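Local coordinates for SxtG (Microseira wollei, PDB 6U1R), which is an amidinotransferase of saxitoxin biosynthesis that probably passes an amidino group from a donor to an amine through a cysteine-bound intermediate, at residues His98-Glu103 and Asn322-Asp327; Glu145-Pro150 and Ile239-Arg244; Arg224-Gln229 and Arg244-Glu249; Val331-Glu334 and Met340-Ala343. All blocks are in the same frame, centred on the assembly; numbering follows the deposited sequence. Where two conformers were deposited one is given.

Overall arrangement
Contacts 1, 2 and 4 are buried and rest on aliphatic or aromatic carbon meeting carbon. Contact 3 is partly buried and adds an ion pair toward the surface. Contacts 1 and 4 belong together: their strands, 324-325 and 330-334, are neighbours in one mixed sheet, and backbone Leu324 O bonds to Ile332 N between them. Contacts 2 and 3 form the other group, their centres 9 Å apart; both use helix 236-245, share Arg244 and reach the second subunit. About 31 Å separates the centres of contacts 2 and 4, which lie on opposite sides of the chain's centre. Contact 1 comes nearest to the predicted catalytic cysteine, and contact 3 lies away from the annotated sites.

Contact 1. Residues His98-Glu103 and Asn322-Asp327; sequences HILEAE and NVLMLD
Leu100 and Leu326 both carry CG beside the backbone N and anti to the carbonyl carbon, whereas in Leu324 a chi1 of 176° carries CG toward the helix, and a chi2 of 67° makes CD2 the methyl nearer Leu100. These torsions gather three methyls. Leu100 CD2 sits 3.7 Å from Leu326 CD2 and 4.0 Å from Leu324 CD2, bridging two residues on the same side of the chain. Leu100 crosses Leu324 at roughly a right angle, and it meets Leu326 on a slant. The other methyl of Leu326 serves a different partner: Glu103 lays its CB 3.7 Å from Leu326 CD1, and its CG is nearly as close. This is the last turn of helix 83-102 lying over strand 324-325 and the residue after it, in a mixed sheet with strand 330-334, an alpha/beta layering of the kind that builds the propeller of the amidinotransferase family. Leu100 also touches Ile332, Val40 and Val42, packing against strands 330-334 and 37-42 as well. Glu103, the first residue past the helix, has a bent chain that keeps its aliphatic part on the leucine while OE1 forms a salt bridge to Arg330, which also pairs with Asp327 OD2. Two residues before Leu324, Asn322 OD1 accepts a hydrogen bond from the backbone N of Cys368, the predicted amidino-cysteine residue.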
# COMPACT_ATOMS: atom_id res chain seq x y z
N HIS A 98 8.24 -27.53 15.72
CA HIS A 98 8.41 -28.98 15.65
C HIS A 98 7.05 -29.68 15.59
O HIS A 98 6.86 -30.63 14.83
CB HIS A 98 9.21 -29.49 16.85
CG HIS A 98 10.71 -29.43 16.69
ND1 HIS A 98 11.35 -29.68 15.50
CD2 HIS A 98 11.68 -29.18 17.60
CE1 HIS A 98 12.66 -29.56 15.68
NE2 HIS A 98 12.88 -29.26 16.94
N ILE A 99 6.08 -29.22 16.40
CA ILE A 99 4.73 -29.78 16.34
C ILE A 99 4.12 -29.58 14.95
O ILE A 99 3.56 -30.52 14.36
CB ILE A 99 3.84 -29.15 17.43
CG1 ILE A 99 4.37 -29.57 18.82
CG2 ILE A 99 2.39 -29.58 17.24
CD1 ILE A 99 3.63 -28.96 20.01
N LEU A 100 4.17 -28.35 14.44
CA LEU A 100 3.61 -28.09 13.11
C LEU A 100 4.20 -29.02 12.06
O LEU A 100 3.47 -29.57 11.22
CB LEU A 100 3.86 -26.63 12.72
CG LEU A 100 3.07 -25.56 13.49
CD1 LEU A 100 3.59 -24.17 13.10
CD2 LEU A 100 1.59 -25.66 13.22
N GLU A 101 5.52 -29.18 12.06
CA GLU A 101 6.17 -30.02 11.07
C GLU A 101 5.80 -31.49 11.26
O GLU A 101 5.59 -32.22 10.28
CB GLU A 101 7.68 -29.81 11.14
CG GLU A 101 8.09 -28.38 10.72
CD GLU A 101 9.57 -28.06 10.95
OE1 GLU A 101 10.20 -28.63 11.87
OE2 GLU A 101 10.09 -27.19 10.22
N ALA A 102 5.75 -31.96 12.50
CA ALA A 102 5.35 -33.35 12.74
C ALA A 102 3.93 -33.59 12.28
O ALA A 102 3.59 -34.71 11.84
CB ALA A 102 5.49 -33.67 14.22
N GLU A 103 3.08 -32.58 12.36
CA GLU A 103 1.71 -32.69 11.88
C GLU A 103 1.58 -32.45 10.37
O GLU A 103 0.45 -32.34 9.87
CB GLU A 103 0.82 -31.71 12.66
CG GLU A 103 0.72 -32.02 14.14
CD GLU A 103 0.04 -33.35 14.42
OE1 GLU A 103 -0.84 -33.76 13.63
OE2 GLU A 103 0.39 -33.99 15.44
N ASN A 322 -6.54 -17.83 21.55
CA ASN A 322 -5.72 -17.57 20.37
C ASN A 322 -5.18 -18.88 19.80
O ASN A 322 -3.97 -19.01 19.55
CB ASN A 322 -4.59 -16.61 20.75
CG ASN A 322 -3.97 -15.90 19.58
OD1 ASN A 322 -2.75 -16.00 19.34
ND2 ASN A 322 -4.77 -15.11 18.87
N VAL A 323 -6.07 -19.84 19.55
CA VAL A 323 -5.70 -21.17 19.06
C VAL A 323 -5.44 -21.15 17.56
O VAL A 323 -5.80 -20.20 16.85
CB VAL A 323 -6.80 -22.19 19.39
CG1 VAL A 323 -6.91 -22.40 20.91
CG2 VAL A 323 -8.15 -21.75 18.79
N LEU A 324 -4.83 -22.23 17.05
CA LEU A 324 -4.54 -22.39 15.62
C LEU A 324 -5.07 -23.75 15.19
O LEU A 324 -4.70 -24.77 15.77
CB LEU A 324 -3.03 -22.30 15.33
CG LEU A 324 -2.62 -22.56 13.87
CD1 LEU A 324 -3.14 -21.45 12.98
CD2 LEU A 324 -1.11 -22.73 13.69
N MET A 325 -5.93 -23.75 14.17
CA MET A 325 -6.49 -24.97 13.60
C MET A 325 -5.57 -25.50 12.50
O MET A 325 -5.23 -24.77 11.57
CB MET A 325 -7.87 -24.72 13.00
CG MET A 325 -8.93 -24.11 13.94
SD MET A 325 -9.21 -25.08 15.40
CE MET A 325 -9.84 -26.61 14.70
N LEU A 326 -5.24 -26.79 12.58
CA LEU A 326 -4.52 -27.47 11.51
C LEU A 326 -5.46 -28.09 10.48
O LEU A 326 -5.04 -28.34 9.34
CB LEU A 326 -3.62 -28.56 12.09
CG LEU A 326 -2.71 -28.12 13.25
CD1 LEU A 326 -1.78 -29.25 13.67
CD2 LEU A 326 -1.93 -26.85 12.89
N ASP A 327 -6.69 -28.37 10.88
CA ASP A 327 -7.81 -28.73 10.01
C ASP A 327 -9.06 -28.51 10.86
O ASP A 327 -8.99 -27.82 11.88
CB ASP A 327 -7.66 -30.16 9.44
CG ASP A 327 -7.49 -31.21 10.51
OD1 ASP A 327 -8.01 -31.05 11.64
OD2 ASP A 327 -6.81 -32.23 10.21

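Contact 2. Residues Glu145-Pro150 and Ile239-Arg244; sequences EIIEAP and IEWLQR
Ile147 meets helix 236-245 with two different methyls. Its CG2 lies 4.3 Å from CZ3 of Trp241, approaching the indole obliquely, and its CD1 lies 4.3 Å from Leu242 CD1. Both distances are those of relaxed apolar packing, and all three residues are buried. With CG anti to the backbone N (chi1 -174°), the indole of Trp241 reaches out from the helix toward the strand. CZ3, on the six-membered ring, is the indole atom nearest Ile147 CG2. Leu242 has its CG anti to N as well, yet it starts off beside the strand, and only its end draws close.

The next shell fixes the tryptophan. Its NE1 donates to the carbonyl O of Trp177 of the second subunit, and its ring stacks on His245 one helical turn along. His245 in turn holds OE2 of Glu145 through NE2, so strand 145-148 and the helix are tied by a polar link beside the apolar one. Further out, Arg244 NH1 gives hydrogen bonds to the O atoms of Phe171 and Ala175 of the second subunit, so Trp241 and Arg244 themselves take part in the subunit interface. Strand 145-148 is the central strand of its own three-stranded sheet, and the helix belongs to a separate beta-alpha-beta unit; the contact joins two sheet-and-helix layers, consistent with the alpha/beta propeller fold of the amidinotransferase family.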
# COMPACT_ATOMS: atom_id res chain seq x y z
N GLU A 145 -4.58 -13.89 -2.52
CA GLU A 145 -4.06 -12.54 -2.37
C GLU A 145 -3.52 -12.30 -0.96
O GLU A 145 -4.21 -12.63 0.03
CB GLU A 145 -5.15 -11.52 -2.67
CG GLU A 145 -4.71 -10.06 -2.57
CD GLU A 145 -5.84 -9.08 -2.83
OE1 GLU A 145 -7.01 -9.49 -2.79
OE2 GLU A 145 -5.55 -7.89 -3.07
N ILE A 146 -2.33 -11.70 -0.87
CA ILE A 146 -1.79 -11.17 0.38
C ILE A 146 -1.94 -9.64 0.37
O ILE A 146 -1.52 -8.98 -0.58
CB ILE A 146 -0.32 -11.60 0.58
CG1 ILE A 146 -0.26 -13.14 0.64
CG2 ILE A 146 0.26 -10.99 1.85
CD1 ILE A 146 1.07 -13.71 0.84
N ILE A 147 -2.59 -9.09 1.40
CA ILE A 147 -2.85 -7.65 1.53
C ILE A 147 -2.04 -7.11 2.70
O ILE A 147 -2.17 -7.59 3.83
CB ILE A 147 -4.35 -7.36 1.75
CG1 ILE A 147 -5.20 -8.00 0.65
CG2 ILE A 147 -4.60 -5.85 1.81
CD1 ILE A 147 -6.69 -7.97 0.93
N GLU A 148 -1.22 -6.08 2.43
CA GLU A 148 -0.49 -5.40 3.50
C GLU A 148 -1.39 -4.36 4.15
O GLU A 148 -1.89 -3.44 3.49
CB GLU A 148 0.80 -4.77 2.97
CG GLU A 148 1.68 -5.77 2.19
CD GLU A 148 3.14 -5.35 2.03
OE1 GLU A 148 3.51 -4.24 2.48
OE2 GLU A 148 3.91 -6.14 1.44
N ALA A 149 -1.57 -4.51 5.46
CA ALA A 149 -2.47 -3.67 6.23
C ALA A 149 -1.93 -2.25 6.39
O ALA A 149 -0.72 -2.04 6.54
CB ALA A 149 -2.68 -4.27 7.61
N PRO A 150 -2.82 -1.25 6.42
CA PRO A 150 -2.40 0.12 6.73
C PRO A 150 -2.41 0.35 8.23
O PRO A 150 -3.43 0.77 8.78
CB PRO A 150 -3.45 0.98 6.01
CG PRO A 150 -4.72 0.12 6.09
CD PRO A 150 -4.26 -1.33 6.12
N ILE A 239 -12.16 -0.28 7.83
CA ILE A 239 -13.12 -1.34 7.53
C ILE A 239 -13.77 -1.09 6.18
O ILE A 239 -13.93 -2.01 5.36
CB ILE A 239 -14.17 -1.43 8.65
CG1 ILE A 239 -13.55 -1.92 9.94
CG2 ILE A 239 -15.34 -2.32 8.25
CD1 ILE A 239 -14.42 -1.70 11.15
N GLU A 240 -14.16 0.18 5.93
CA GLU A 240 -14.78 0.56 4.66
C GLU A 240 -13.83 0.30 3.50
O GLU A 240 -14.25 -0.16 2.42
CB GLU A 240 -15.19 2.04 4.68
CG GLU A 240 -16.04 2.47 3.47
CD GLU A 240 -16.30 3.98 3.38
OE1 GLU A 240 -15.73 4.78 4.16
OE2 GLU A 240 -17.10 4.37 2.49
N TRP A 241 -12.53 0.57 3.70
CA TRP A 241 -11.55 0.31 2.67
C TRP A 241 -11.50 -1.18 2.35
O TRP A 241 -11.49 -1.58 1.18
CB TRP A 241 -10.15 0.81 3.08
CG TRP A 241 -9.20 0.64 1.93
CD1 TRP A 241 -8.91 1.58 0.97
CD2 TRP A 241 -8.47 -0.55 1.58
NE1 TRP A 241 -8.05 1.04 0.04
CE2 TRP A 241 -7.77 -0.26 0.39
CE3 TRP A 241 -8.35 -1.82 2.15
CZ2 TRP A 241 -6.94 -1.21 -0.24
CZ3 TRP A 241 -7.54 -2.76 1.53
CH2 TRP A 241 -6.85 -2.45 0.34
N LEU A 242 -11.46 -2.03 3.38
CA LEU A 242 -11.36 -3.46 3.12
C LEU A 242 -12.64 -3.99 2.48
O LEU A 242 -12.58 -4.85 1.59
CB LEU A 242 -11.06 -4.23 4.40
CG LEU A 242 -10.82 -5.74 4.25
CD1 LEU A 242 -9.59 -5.99 3.39
CD2 LEU A 242 -10.68 -6.37 5.63
N GLN A 243 -13.80 -3.49 2.90
CA GLN A 243 -15.04 -3.95 2.27
C GLN A 243 -15.06 -3.55 0.80
O GLN A 243 -15.48 -4.36 -0.05
CB GLN A 243 -16.27 -3.40 2.99
CG GLN A 243 -17.63 -3.83 2.36
CD GLN A 243 -17.88 -5.35 2.35
OE1 GLN A 243 -18.57 -5.88 3.23
NE2 GLN A 243 -17.35 -6.04 1.32
N ARG A 244 -14.59 -2.36 0.45
CA ARG A 244 -14.59 -1.98 -0.96
C ARG A 244 -13.60 -2.82 -1.75
O ARG A 244 -13.89 -3.25 -2.87
CB ARG A 244 -14.28 -0.51 -1.15
CG ARG A 244 -14.24 -0.18 -2.67
CD ARG A 244 -14.52 1.25 -2.99
NE ARG A 244 -15.72 1.74 -2.30
CZ ARG A 244 -15.86 2.99 -1.88
NH1 ARG A 244 -14.90 3.88 -2.07
NH2 ARG A 244 -16.99 3.34 -1.25

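Contact 3. Residues Arg224-Gln229 and Arg244-Glu249; sequences RDIFGQ and RHLEDE
Arg224 and Glu249 meet at one end of a beta-alpha-beta unit: strand 225-229 leads into helix 236-245, and the chain returns to parallel strand 251-255. Arg224 stands just before the first strand and Glu249 two residues before the last. The arginine can be followed outward from CB, which lies 3.8 Å from the backbone O of Glu249. CG passes closer to that same O, at 3.5 Å, and CD stays beside it at 3.7 Å, so the extended aliphatic chain runs past one carbonyl. CZ and NH2 each come to 3.5 Å from Glu249 OE1, but NH1 does the bonding. It gives one hydrogen to Glu249 OE1, at 2.6 Å and almost straight (N-H...O 177°), with the oxygen in the guanidinium plane and using the anti lone pair. A second goes to Glu249 O, 2.9 Å from NH1 and more bent (143°), onto a lone pair in the carbonyl plane, with that oxygen tilted from the guanidinium plane. One nitrogen is thus gripped by backbone and side chain of a single residue, which fixes the rotation of the guanidinium; the carboxylate plane is turned 45° from it. Glu249 manages this by bending at chi2. Deeper in, Ile226 faces Leu246, and both touch Ile142; their side chains cross at about a right angle, CD1 of Ile226 lying 3.9 Å from CD1 of Leu246.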
# COMPACT_ATOMS: atom_id res chain seq x y z
N ARG A 224 -16.75 -16.50 2.30
CA ARG A 224 -17.30 -15.25 1.78
C ARG A 224 -17.68 -14.26 2.88
O ARG A 224 -17.89 -13.08 2.57
CB ARG A 224 -18.54 -15.53 0.92
CG ARG A 224 -18.25 -16.18 -0.41
CD ARG A 224 -19.42 -16.06 -1.38
NE ARG A 224 -19.12 -16.73 -2.65
CZ ARG A 224 -18.54 -16.15 -3.70
NH1 ARG A 224 -18.19 -14.87 -3.67
NH2 ARG A 224 -18.32 -16.87 -4.80
N ASP A 225 -17.75 -14.69 4.13
CA ASP A 225 -18.11 -13.83 5.25
C ASP A 225 -16.90 -13.68 6.16
O ASP A 225 -16.30 -14.68 6.57
CB ASP A 225 -19.31 -14.39 6.01
CG ASP A 225 -20.53 -14.45 5.14
OD1 ASP A 225 -21.14 -13.38 4.92
OD2 ASP A 225 -20.86 -15.55 4.63
N ILE A 226 -16.54 -12.43 6.45
CA ILE A 226 -15.41 -12.05 7.29
C ILE A 226 -15.95 -11.22 8.46
O ILE A 226 -16.83 -10.38 8.28
CB ILE A 226 -14.36 -11.27 6.47
CG1 ILE A 226 -13.74 -12.16 5.39
CG2 ILE A 226 -13.26 -10.68 7.36
CD1 ILE A 226 -12.99 -11.40 4.32
N PHE A 227 -15.45 -11.48 9.66
CA PHE A 227 -15.88 -10.75 10.85
C PHE A 227 -14.75 -9.86 11.35
O PHE A 227 -13.61 -10.31 11.44
CB PHE A 227 -16.32 -11.73 11.94
CG PHE A 227 -17.50 -12.55 11.53
CD1 PHE A 227 -18.78 -12.08 11.76
CD2 PHE A 227 -17.34 -13.73 10.85
CE1 PHE A 227 -19.88 -12.79 11.35
CE2 PHE A 227 -18.45 -14.46 10.44
CZ PHE A 227 -19.72 -13.98 10.69
N GLY A 228 -15.08 -8.60 11.65
CA GLY A 228 -14.09 -7.67 12.17
C GLY A 228 -14.66 -6.88 13.33
O GLY A 228 -15.84 -7.01 13.69
N GLN A 229 -13.80 -6.05 13.92
CA GLN A 229 -14.21 -5.12 14.96
C GLN A 229 -13.44 -3.81 14.78
O GLN A 229 -12.32 -3.80 14.30
CB GLN A 229 -13.94 -5.67 16.37
CG GLN A 229 -12.45 -5.98 16.58
CD GLN A 229 -12.08 -6.39 17.99
OE1 GLN A 229 -12.94 -6.73 18.81
NE2 GLN A 229 -10.77 -6.36 18.29
N ARG A 244 -14.59 -2.36 0.45
CA ARG A 244 -14.59 -1.98 -0.96
C ARG A 244 -13.60 -2.82 -1.75
O ARG A 244 -13.89 -3.25 -2.87
CB ARG A 244 -14.28 -0.51 -1.15
CG ARG A 244 -14.24 -0.18 -2.67
CD ARG A 244 -14.52 1.25 -2.99
NE ARG A 244 -15.72 1.74 -2.30
CZ ARG A 244 -15.86 2.99 -1.88
NH1 ARG A 244 -14.90 3.88 -2.07
NH2 ARG A 244 -16.99 3.34 -1.25
N HIS A 245 -12.40 -3.04 -1.19
CA HIS A 245 -11.41 -3.84 -1.88
C HIS A 245 -11.92 -5.25 -2.17
O HIS A 245 -11.60 -5.82 -3.24
CB HIS A 245 -10.12 -3.89 -1.05
CG HIS A 245 -8.98 -4.54 -1.76
ND1 HIS A 245 -8.33 -3.95 -2.82
CD2 HIS A 245 -8.38 -5.74 -1.58
CE1 HIS A 245 -7.37 -4.75 -3.25
NE2 HIS A 245 -7.38 -5.84 -2.51
N LEU A 246 -12.71 -5.82 -1.27
CA LEU A 246 -13.19 -7.19 -1.37
C LEU A 246 -14.66 -7.30 -1.80
O LEU A 246 -15.25 -8.38 -1.68
CB LEU A 246 -13.00 -7.91 -0.02
CG LEU A 246 -11.57 -8.02 0.51
CD1 LEU A 246 -11.56 -8.79 1.83
CD2 LEU A 246 -10.67 -8.65 -0.54
N GLU A 247 -15.25 -6.23 -2.33
CA GLU A 247 -16.72 -6.18 -2.47
C GLU A 247 -17.26 -7.15 -3.52
O GLU A 247 -18.44 -7.50 -3.46
CB GLU A 247 -17.19 -4.77 -2.84
CG GLU A 247 -16.72 -4.30 -4.22
CD GLU A 247 -17.09 -2.85 -4.53
OE1 GLU A 247 -17.70 -2.18 -3.67
OE2 GLU A 247 -16.74 -2.38 -5.63
N ASP A 248 -16.46 -7.57 -4.50
CA ASP A 248 -16.97 -8.47 -5.53
C ASP A 248 -17.35 -9.83 -4.97
O ASP A 248 -18.26 -10.48 -5.50
CB ASP A 248 -15.93 -8.65 -6.65
CG ASP A 248 -15.73 -7.40 -7.50
OD1 ASP A 248 -16.61 -6.53 -7.49
OD2 ASP A 248 -14.68 -7.31 -8.17
N GLU A 249 -16.67 -10.29 -3.92
CA GLU A 249 -16.83 -11.67 -3.47
C GLU A 249 -17.08 -11.83 -1.98
O GLU A 249 -17.51 -12.92 -1.58
CB GLU A 249 -15.60 -12.52 -3.84
CG GLU A 249 -15.17 -12.48 -5.32
CD GLU A 249 -16.17 -13.12 -6.27
OE1 GLU A 249 -17.13 -13.78 -5.82
OE2 GLU A 249 -16.01 -12.94 -7.50

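Contact 4. Residues Val331-Glu334 and Met340-Ala343; sequences VIVE and MIKA
Val333 on strand 330-334 faces Ile341 on helix 338-346 with CA atoms 6.9 Å apart, the nearest pair of CA atoms across the two segments, after a connection of only a few residues. Both methyls of the valine are used. CG1 sits between the backbone N and the carbonyl carbon (chi1 49°) and CG2 is anti to N; both lie on the helix side, each 3.9 Å from Ile341 CG1. Val333 CG2 has a second neighbour in Met340 CG, at 4.0 Å. Beyond that atom the methionine bends at chi2 and again at chi3, and its sulphur and methyl lead away, so it is the base of the side chain that packs here. Ile341 carries CD1 on past the valine to rest 3.7 Å from the backbone O of Glu334. The carboxylate of Glu334 is occupied elsewhere, OE1 taking the backbone N of Lys336 and OE2 that of Phe356.

Helix 338-346 joins strand 330-334 to parallel strand 350-354 in a beta-alpha-beta unit. Val333 shares backbone hydrogen bonds with Ile352 and Cys354 of that strand, and Ile341 also touches Val353. Ile332, just before Val333, packs on Phe96 and Ile99 of helix 83-102, which gives this strand a second helix to pack on. Because carbon meets carbon almost throughout, the contact of helix with strand rests mainly on the fit of Val333 and Ile341, with Met340 CG beside them, and direction-specific bonding is left to the sheet backbone and the Glu334 carboxylate.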
# COMPACT_ATOMS: atom_id res chain seq x y z
N VAL A 331 -6.33 -28.87 16.80
CA VAL A 331 -6.21 -27.49 17.27
C VAL A 331 -5.05 -27.40 18.26
O VAL A 331 -4.97 -28.17 19.21
CB VAL A 331 -7.53 -27.00 17.92
CG1 VAL A 331 -8.04 -27.96 18.99
CG2 VAL A 331 -7.36 -25.59 18.48
N ILE A 332 -4.13 -26.45 18.01
CA ILE A 332 -3.01 -26.20 18.92
C ILE A 332 -3.49 -25.23 19.99
O ILE A 332 -4.08 -24.18 19.68
CB ILE A 332 -1.78 -25.68 18.17
CG1 ILE A 332 -1.22 -26.79 17.25
CG2 ILE A 332 -0.70 -25.21 19.14
CD1 ILE A 332 -0.10 -26.37 16.36
N VAL A 333 -3.24 -25.58 21.25
CA VAL A 333 -3.74 -24.83 22.40
C VAL A 333 -2.68 -24.91 23.49
O VAL A 333 -1.88 -25.86 23.54
CB VAL A 333 -5.11 -25.40 22.85
CG1 VAL A 333 -5.04 -26.88 22.98
CG2 VAL A 333 -5.61 -24.78 24.15
N GLU A 334 -2.64 -23.89 24.34
CA GLU A 334 -1.53 -23.73 25.28
C GLU A 334 -1.70 -24.60 26.53
O GLU A 334 -2.80 -24.73 27.07
CB GLU A 334 -1.39 -22.26 25.67
CG GLU A 334 0.04 -21.84 26.06
CD GLU A 334 0.45 -22.29 27.46
OE1 GLU A 334 -0.40 -22.30 28.38
OE2 GLU A 334 1.65 -22.62 27.65
N MET A 340 -9.74 -24.61 28.61
CA MET A 340 -9.91 -24.61 27.16
C MET A 340 -9.67 -26.00 26.57
O MET A 340 -10.40 -26.43 25.68
CB MET A 340 -8.99 -23.59 26.49
CG MET A 340 -9.23 -23.43 25.00
SD MET A 340 -10.85 -22.71 24.60
CE MET A 340 -10.57 -21.04 25.10
N ILE A 341 -8.61 -26.69 27.03
CA ILE A 341 -8.30 -28.03 26.51
C ILE A 341 -9.49 -28.96 26.72
O ILE A 341 -9.90 -29.69 25.81
CB ILE A 341 -7.01 -28.58 27.16
CG1 ILE A 341 -5.81 -27.74 26.71
CG2 ILE A 341 -6.78 -30.06 26.79
CD1 ILE A 341 -4.59 -27.90 27.60
N LYS A 342 -10.06 -28.94 27.92
CA LYS A 342 -11.19 -29.82 28.22
C LYS A 342 -12.42 -29.45 27.38
O LYS A 342 -13.09 -30.34 26.84
CB LYS A 342 -11.54 -29.75 29.71
CG LYS A 342 -12.79 -30.59 30.04
CD LYS A 342 -13.12 -30.59 31.51
CE LYS A 342 -14.45 -31.32 31.73
NZ LYS A 342 -14.97 -31.09 33.11
N ALA A 343 -12.72 -28.16 27.27
CA ALA A 343 -13.88 -27.74 26.48
C ALA A 343 -13.72 -28.13 25.01
O ALA A 343 -14.67 -28.63 24.38
CB ALA A 343 -14.10 -26.24 26.62